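Long-range contact in mannuronan C5-epimerase (Pseudomonas syringae pv. tomato, PDB 4NK6), which converts beta-D-mannuronate to alpha-L-guluronate within the alginate polymer in the periplasm and belongs to the complex that protects newly made alginate from degradation: residues L322-Y333 / L346-N357. Numbering follows the deposited sequence.
Sequences LDRNSVGNIVAY and LYESGNNLLWGN
Leu322 and Asn352 meet where two successive coils of the right-handed parallel beta-helix lie one on the other. Leu322 CD2 packs 3.5 Å from Asn352 CG, the two side chains approaching from opposite directions, while Leu322 CB rests on Leu346 CD2. Both leucines extend the ladder of equivalent side chains inside the solenoid, and Ile298 of the preceding coil continues it.

Asn352 ND2 donates to Ser326 O at 2.9 Å in a nearly straight bond, lying in both the amide and the carbonyl plane. On the other branch Asn352 OD1 accepts twice, from Asn329 N at 2.9 Å and, less directly, from Asn329 ND2. Asn329 makes the matching bonds one coil back, its OD1 accepting from Ser305 N and its ND2 donating to Val302 O. A chi1 of -71° sets Asn352 CG beside the backbone N and turns the amide to the 326-329 loop; ND2 also donates to Ser349 O, from well out of that carbonyl plane, and bonds on both branches hold the amide's rotation.

Beyond the turn, strands 330-332 and 353-355 pair in parallel. Val331 CB packs 4.1 Å from Leu354 CD1, and Val331 O accepts from both Trp355 N and, above the carbonyl plane, Asn357 ND2, which also bonds to Asn380. Tyr333 closes this end alongside Trp355, the side chains pointing the same way, but its ring and the five-membered ring of Trp355 are oblique, planes 62° apart, with Tyr333 CZ 3.7 Å from Trp355 CD1. Trp355 O lies over one face of the tyrosine ring and also accepts Tyr333 N, at 3.0 Å.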
ATOM      1  N   LEU A 322      -2.584  -6.631 -11.442  1.00 29.16           N
ATOM      2  CA  LEU A 322      -1.293  -7.317 -11.283  1.00 29.36           C
ATOM      3  C   LEU A 322      -0.406  -6.873 -12.445  1.00 29.86           C
ATOM      4  O   LEU A 322      -0.743  -7.114 -13.604  1.00 31.51           O
ATOM      5  CB  LEU A 322      -1.458  -8.839 -11.325  1.00 30.58           C
ATOM      6  CG  LEU A 322      -1.961  -9.580 -10.075  1.00 39.53           C
ATOM      7  CD1 LEU A 322      -3.252  -9.009  -9.543  1.00 33.29           C
ATOM      8  CD2 LEU A 322      -2.123 -11.071 -10.364  1.00 36.65           C
ATOM      9  N   ASP A 323       0.718  -6.227 -12.138  1.00 25.21           N
ATOM     10  CA  ASP A 323       1.496  -5.520 -13.157  1.00 31.93           C
ATOM     11  C   ASP A 323       2.972  -5.923 -13.150  1.00 33.28           C
ATOM     12  O   ASP A 323       3.529  -6.266 -12.098  1.00 31.88           O
ATOM     13  CB  ASP A 323       1.370  -4.008 -12.925  1.00 36.28           C
ATOM     14  CG  ASP A 323       2.161  -3.174 -13.933  1.00 33.69           C
ATOM     15  OD1 ASP A 323       1.994  -3.376 -15.150  1.00 30.51           O
ATOM     16  OD2 ASP A 323       2.951  -2.311 -13.503  1.00 34.72           O
ATOM     17  N   ARG A 324       3.596  -5.877 -14.325  1.00 34.82           N
ATOM     18  CA  ARG A 324       5.055  -6.004 -14.450  1.00 34.04           C
ATOM     19  C   ARG A 324       5.640  -7.260 -13.802  1.00 36.98           C
ATOM     20  O   ARG A 324       6.398  -7.181 -12.828  1.00 32.70           O
ATOM     21  CB  ARG A 324       5.754  -4.744 -13.916  1.00 33.95           C
ATOM     22  CG  ARG A 324       5.658  -3.542 -14.863  1.00 35.24           C
ATOM     23  CD  ARG A 324       6.239  -2.254 -14.271  1.00 35.95           C
ATOM     24  NE  ARG A 324       6.458  -1.233 -15.301  1.00 37.75           N
ATOM     25  CZ  ARG A 324       5.494  -0.475 -15.825  1.00 40.76           C
ATOM     26  NH1 ARG A 324       4.237  -0.617 -15.419  1.00 33.19           N
ATOM     27  NH2 ARG A 324       5.787   0.427 -16.757  1.00 38.80           N
ATOM     28  N   ASN A 325       5.278  -8.416 -14.348  1.00 34.04           N
ATOM     29  CA  ASN A 325       5.894  -9.681 -13.963  1.00 30.22           C
ATOM     30  C   ASN A 325       5.682 -10.025 -12.481  1.00 31.69           C
ATOM     31  O   ASN A 325       6.576 -10.552 -11.809  1.00 32.61           O
ATOM     32  CB  ASN A 325       7.385  -9.679 -14.350  1.00 29.45           C
ATOM     33  CG  ASN A 325       7.985 -11.068 -14.379  1.00 41.31           C
ATOM     34  OD1 ASN A 325       7.273 -12.059 -14.556  1.00 42.51           O
ATOM     35  ND2 ASN A 325       9.309 -11.150 -14.210  1.00 39.33           N
ATOM     36  N   SER A 326       4.487  -9.721 -11.983  1.00 33.05           N
ATOM     37  CA  SER A 326       4.067 -10.131 -10.649  1.00 29.06           C
ATOM     38  C   SER A 326       3.392 -11.493 -10.742  1.00 33.31           C
ATOM     39  O   SER A 326       2.294 -11.608 -11.297  1.00 34.98           O
ATOM     40  CB  SER A 326       3.104  -9.100 -10.054  1.00 29.75           C
ATOM     41  OG  SER A 326       3.764  -7.865  -9.833  1.00 30.74           O
ATOM     42  N   VAL A 327       4.048 -12.525 -10.209  1.00 34.53           N
ATOM     43  CA  VAL A 327       3.662 -13.913 -10.484  1.00 33.61           C
ATOM     44  C   VAL A 327       3.467 -14.763  -9.221  1.00 37.48           C
ATOM     45  O   VAL A 327       3.930 -14.399  -8.147  1.00 38.53           O
ATOM     46  CB  VAL A 327       4.720 -14.613 -11.393  1.00 40.09           C
ATOM     47  CG1 VAL A 327       5.053 -13.745 -12.603  1.00 40.93           C
ATOM     48  CG2 VAL A 327       5.990 -14.930 -10.609  1.00 36.77           C
ATOM     49  N   GLY A 328       2.786 -15.902  -9.362  1.00 33.90           N
ATOM     50  CA  GLY A 328       2.623 -16.844  -8.266  1.00 30.81           C
ATOM     51  C   GLY A 328       1.578 -16.402  -7.259  1.00 36.81           C
ATOM     52  O   GLY A 328       1.535 -16.891  -6.120  1.00 38.32           O
ATOM     53  N   ASN A 329       0.715 -15.486  -7.682  1.00 28.71           N
ATOM     54  CA  ASN A 329      -0.245 -14.889  -6.762  1.00 35.08           C
ATOM     55  C   ASN A 329      -1.593 -15.573  -6.783  1.00 32.80           C
ATOM     56  O   ASN A 329      -1.960 -16.213  -7.765  1.00 35.93           O
ATOM     57  CB  ASN A 329      -0.420 -13.400  -7.076  1.00 32.01           C
ATOM     58  CG  ASN A 329       0.871 -12.632  -6.931  1.00 33.14           C
ATOM     59  OD1 ASN A 329       1.368 -12.463  -5.821  1.00 32.41           O
ATOM     60  ND2 ASN A 329       1.431 -12.172  -8.052  1.00 31.24           N
ATOM     61  N   ILE A 330      -2.334 -15.419  -5.695  1.00 34.73           N
ATOM     62  CA  ILE A 330      -3.705 -15.900  -5.637  1.00 31.42           C
ATOM     63  C   ILE A 330      -4.644 -14.727  -5.381  1.00 37.35           C
ATOM     64  O   ILE A 330      -4.526 -14.015  -4.379  1.00 36.98           O
ATOM     65  CB  ILE A 330      -3.894 -17.010  -4.576  1.00 32.12           C
ATOM     66  CG1 ILE A 330      -3.049 -18.236  -4.943  1.00 32.72           C
ATOM     67  CG2 ILE A 330      -5.351 -17.409  -4.495  1.00 35.11           C
ATOM     68  CD1 ILE A 330      -3.031 -19.320  -3.878  1.00 38.73           C
ATOM     69  N   VAL A 331      -5.558 -14.522  -6.323  1.00 32.61           N
ATOM     70  CA  VAL A 331      -6.563 -13.478  -6.227  1.00 28.29           C
ATOM     71  C   VAL A 331      -7.917 -14.180  -6.090  1.00 34.28           C
ATOM     72  O   VAL A 331      -8.397 -14.788  -7.045  1.00 34.60           O
ATOM     73  CB  VAL A 331      -6.510 -12.589  -7.487  1.00 28.14           C
ATOM     74  CG1 VAL A 331      -7.566 -11.502  -7.430  1.00 29.67           C
ATOM     75  CG2 VAL A 331      -5.125 -11.963  -7.610  1.00 31.90           C
ATOM     76  N   ALA A 332      -8.516 -14.125  -4.899  1.00 29.03           N
ATOM     77  CA  ALA A 332      -9.655 -15.001  -4.595  1.00 31.06           C
ATOM     78  C   ALA A 332     -10.815 -14.344  -3.841  1.00 35.26           C
ATOM     79  O   ALA A 332     -10.609 -13.580  -2.899  1.00 35.57           O
ATOM     80  CB  ALA A 332      -9.182 -16.237  -3.844  1.00 35.78           C
ATOM     81  N   TYR A 333     -12.035 -14.665  -4.261  1.00 33.96           N
ATOM     82  CA  TYR A 333     -13.247 -14.286  -3.531  1.00 32.49           C
ATOM     83  C   TYR A 333     -13.385 -12.780  -3.288  1.00 35.25           C
ATOM     84  O   TYR A 333     -13.951 -12.360  -2.279  1.00 34.10           O
ATOM     85  CB  TYR A 333     -13.323 -15.024  -2.189  1.00 37.06           C
ATOM     86  CG  TYR A 333     -13.083 -16.517  -2.268  1.00 39.63           C
ATOM     87  CD1 TYR A 333     -13.987 -17.359  -2.916  1.00 39.41           C
ATOM     88  CD2 TYR A 333     -11.970 -17.090  -1.673  1.00 39.61           C
ATOM     89  CE1 TYR A 333     -13.774 -18.726  -2.982  1.00 38.45           C
ATOM     90  CE2 TYR A 333     -11.750 -18.459  -1.731  1.00 37.51           C
ATOM     91  CZ  TYR A 333     -12.652 -19.270  -2.384  1.00 40.46           C
ATOM     92  OH  TYR A 333     -12.431 -20.633  -2.431  1.00 43.25           O
ATOM     93  N   LEU A 346      -4.697  -7.832 -15.720  1.00 30.18           N
ATOM     94  CA  LEU A 346      -3.360  -8.406 -15.640  1.00 31.18           C
ATOM     95  C   LEU A 346      -2.502  -7.854 -16.770  1.00 33.01           C
ATOM     96  O   LEU A 346      -2.831  -7.999 -17.947  1.00 29.83           O
ATOM     97  CB  LEU A 346      -3.386  -9.934 -15.721  1.00 34.87           C
ATOM     98  CG  LEU A 346      -4.234 -10.749 -14.730  1.00 41.06           C
ATOM     99  CD1 LEU A 346      -3.576 -12.077 -14.480  1.00 39.50           C
ATOM    100  CD2 LEU A 346      -4.503 -10.046 -13.423  1.00 36.09           C
ATOM    101  N   TYR A 347      -1.407  -7.210 -16.394  1.00 30.29           N
ATOM    102  CA  TYR A 347      -0.482  -6.627 -17.340  1.00 26.67           C
ATOM    103  C   TYR A 347       0.851  -7.370 -17.243  1.00 30.49           C
ATOM    104  O   TYR A 347       1.564  -7.228 -16.240  1.00 30.34           O
ATOM    105  CB  TYR A 347      -0.206  -5.179 -16.955  1.00 28.97           C
ATOM    106  CG  TYR A 347      -1.274  -4.147 -17.254  1.00 34.45           C
ATOM    107  CD1 TYR A 347      -1.813  -4.003 -18.528  1.00 33.62           C
ATOM    108  CD2 TYR A 347      -1.698  -3.271 -16.262  1.00 35.01           C
ATOM    109  CE1 TYR A 347      -2.759  -3.015 -18.797  1.00 26.70           C
ATOM    110  CE2 TYR A 347      -2.640  -2.297 -16.518  1.00 34.84           C
ATOM    111  CZ  TYR A 347      -3.164  -2.169 -17.782  1.00 33.67           C
ATOM    112  OH  TYR A 347      -4.099  -1.183 -18.017  1.00 39.53           O
ATOM    113  N   GLU A 348       1.184  -8.145 -18.274  1.00 30.57           N
ATOM    114  CA  GLU A 348       2.485  -8.808 -18.363  1.00 33.64           C
ATOM    115  C   GLU A 348       2.835  -9.549 -17.071  1.00 35.36           C
ATOM    116  O   GLU A 348       3.960  -9.459 -16.575  1.00 33.17           O
ATOM    117  CB  GLU A 348       3.580  -7.787 -18.696  1.00 31.98           C
ATOM    118  CG  GLU A 348       3.456  -7.150 -20.088  1.00 34.90           C
ATOM    119  CD  GLU A 348       2.279  -6.178 -20.211  1.00 34.62           C
ATOM    120  OE1 GLU A 348       2.157  -5.260 -19.372  1.00 37.12           O
ATOM    121  OE2 GLU A 348       1.477  -6.326 -21.152  1.00 36.53           O
ATOM    122  N   SER A 349       1.851 -10.240 -16.508  1.00 34.43           N
ATOM    123  CA  SER A 349       2.006 -10.893 -15.209  1.00 33.60           C
ATOM    124  C   SER A 349       1.377 -12.280 -15.265  1.00 35.69           C
ATOM    125  O   SER A 349       0.177 -12.444 -14.997  1.00 33.41           O
ATOM    126  CB  SER A 349       1.338 -10.064 -14.103  1.00 33.48           C
ATOM    127  OG  SER A 349       2.037  -8.850 -13.871  1.00 33.05           O
ATOM    128  N   GLY A 350       2.190 -13.272 -15.622  1.00 35.44           N
ATOM    129  CA  GLY A 350       1.711 -14.626 -15.832  1.00 32.98           C
ATOM    130  C   GLY A 350       1.723 -15.495 -14.586  1.00 34.49           C
ATOM    131  O   GLY A 350       2.151 -15.055 -13.523  1.00 34.66           O
ATOM    132  N   ASN A 351       1.221 -16.721 -14.722  1.00 36.25           N
ATOM    133  CA  ASN A 351       1.269 -17.720 -13.656  1.00 35.67           C
ATOM    134  C   ASN A 351       0.588 -17.273 -12.371  1.00 34.28           C
ATOM    135  O   ASN A 351       1.139 -17.404 -11.272  1.00 35.89           O
ATOM    136  CB  ASN A 351       2.711 -18.152 -13.401  1.00 40.08           C
ATOM    137  CG  ASN A 351       3.343 -18.795 -14.632  1.00 52.01           C
ATOM    138  OD1 ASN A 351       3.084 -19.956 -14.936  1.00 54.93           O
ATOM    139  ND2 ASN A 351       4.158 -18.035 -15.352  1.00 55.90           N
ATOM    140  N   ASN A 352      -0.614 -16.739 -12.534  1.00 32.61           N
ATOM    141  CA  ASN A 352      -1.433 -16.297 -11.421  1.00 36.95           C
ATOM    142  C   ASN A 352      -2.752 -17.047 -11.426  1.00 36.64           C
ATOM    143  O   ASN A 352      -3.234 -17.468 -12.488  1.00 36.02           O
ATOM    144  CB  ASN A 352      -1.681 -14.782 -11.508  1.00 29.63           C
ATOM    145  CG  ASN A 352      -0.428 -13.966 -11.212  1.00 31.15           C
ATOM    146  OD1 ASN A 352       0.107 -14.025 -10.113  1.00 32.08           O
ATOM    147  ND2 ASN A 352       0.035 -13.193 -12.196  1.00 30.96           N
ATOM    148  N   LEU A 353      -3.332 -17.209 -10.241  1.00 30.91           N
ATOM    149  CA  LEU A 353      -4.629 -17.853 -10.096  1.00 31.46           C
ATOM    150  C   LEU A 353      -5.685 -16.834  -9.679  1.00 31.97           C
ATOM    151  O   LEU A 353      -5.511 -16.119  -8.690  1.00 32.97           O
ATOM    152  CB  LEU A 353      -4.547 -18.987  -9.056  1.00 33.46           C
ATOM    153  CG  LEU A 353      -5.865 -19.650  -8.636  1.00 36.76           C
ATOM    154  CD1 LEU A 353      -6.561 -20.340  -9.819  1.00 33.49           C
ATOM    155  CD2 LEU A 353      -5.669 -20.637  -7.470  1.00 34.12           C
ATOM    156  N   LEU A 354      -6.769 -16.760 -10.447  1.00 32.20           N
ATOM    157  CA  LEU A 354      -7.943 -15.981 -10.072  1.00 33.31           C
ATOM    158  C   LEU A 354      -9.066 -16.965  -9.761  1.00 37.23           C
ATOM    159  O   LEU A 354      -9.539 -17.668 -10.654  1.00 33.43           O
ATOM    160  CB  LEU A 354      -8.354 -15.024 -11.201  1.00 33.10           C
ATOM    161  CG  LEU A 354      -7.642 -13.666 -11.305  1.00 38.45           C
ATOM    162  CD1 LEU A 354      -6.122 -13.802 -11.351  1.00 34.16           C
ATOM    163  CD2 LEU A 354      -8.139 -12.873 -12.508  1.00 35.51           C
ATOM    164  N   TRP A 355      -9.468 -17.030  -8.492  1.00 33.27           N
ATOM    165  CA  TRP A 355     -10.462 -18.008  -8.040  1.00 31.06           C
ATOM    166  C   TRP A 355     -11.677 -17.376  -7.374  1.00 36.16           C
ATOM    167  O   TRP A 355     -11.550 -16.735  -6.330  1.00 33.42           O
ATOM    168  CB  TRP A 355      -9.846 -18.992  -7.041  1.00 30.63           C
ATOM    169  CG  TRP A 355     -10.774 -20.129  -6.706  1.00 35.04           C
ATOM    170  CD1 TRP A 355     -11.937 -20.064  -5.978  1.00 41.12           C
ATOM    171  CD2 TRP A 355     -10.627 -21.503  -7.095  1.00 39.45           C
ATOM    172  NE1 TRP A 355     -12.516 -21.307  -5.896  1.00 39.80           N
ATOM    173  CE2 TRP A 355     -11.732 -22.209  -6.570  1.00 46.10           C
ATOM    174  CE3 TRP A 355      -9.662 -22.207  -7.824  1.00 37.36           C
ATOM    175  CZ2 TRP A 355     -11.902 -23.583  -6.761  1.00 52.43           C
ATOM    176  CZ3 TRP A 355      -9.834 -23.571  -8.013  1.00 38.26           C
ATOM    177  CH2 TRP A 355     -10.943 -24.242  -7.485  1.00 40.11           C
ATOM    178  N   GLY A 356     -12.853 -17.597  -7.954  1.00 35.59           N
ATOM    179  CA  GLY A 356     -14.107 -17.279  -7.287  1.00 33.18           C
ATOM    180  C   GLY A 356     -14.367 -15.808  -7.016  1.00 34.03           C
ATOM    181  O   GLY A 356     -15.067 -15.457  -6.063  1.00 31.88           O
ATOM    182  N   ASN A 357     -13.807 -14.942  -7.852  1.00 33.21           N
ATOM    183  CA  ASN A 357     -14.063 -13.514  -7.738  1.00 30.92           C
ATOM    184  C   ASN A 357     -15.397 -13.176  -8.361  1.00 35.15           C
ATOM    185  O   ASN A 357     -15.796 -13.776  -9.350  1.00 31.87           O
ATOM    186  CB  ASN A 357     -12.975 -12.714  -8.441  1.00 30.39           C
ATOM    187  CG  ASN A 357     -11.619 -12.954  -7.846  1.00 30.78           C
ATOM    188  OD1 ASN A 357     -11.305 -12.431  -6.781  1.00 29.91           O
ATOM    189  ND2 ASN A 357     -10.802 -13.757  -8.526  1.00 27.34           N
TER
HETATM  190  O   HOH W   1       3.330  -4.421 -17.111  1.00 32.64           O
HETATM  191  O   HOH W   2       5.087 -12.701 -16.147  1.00 41.24           O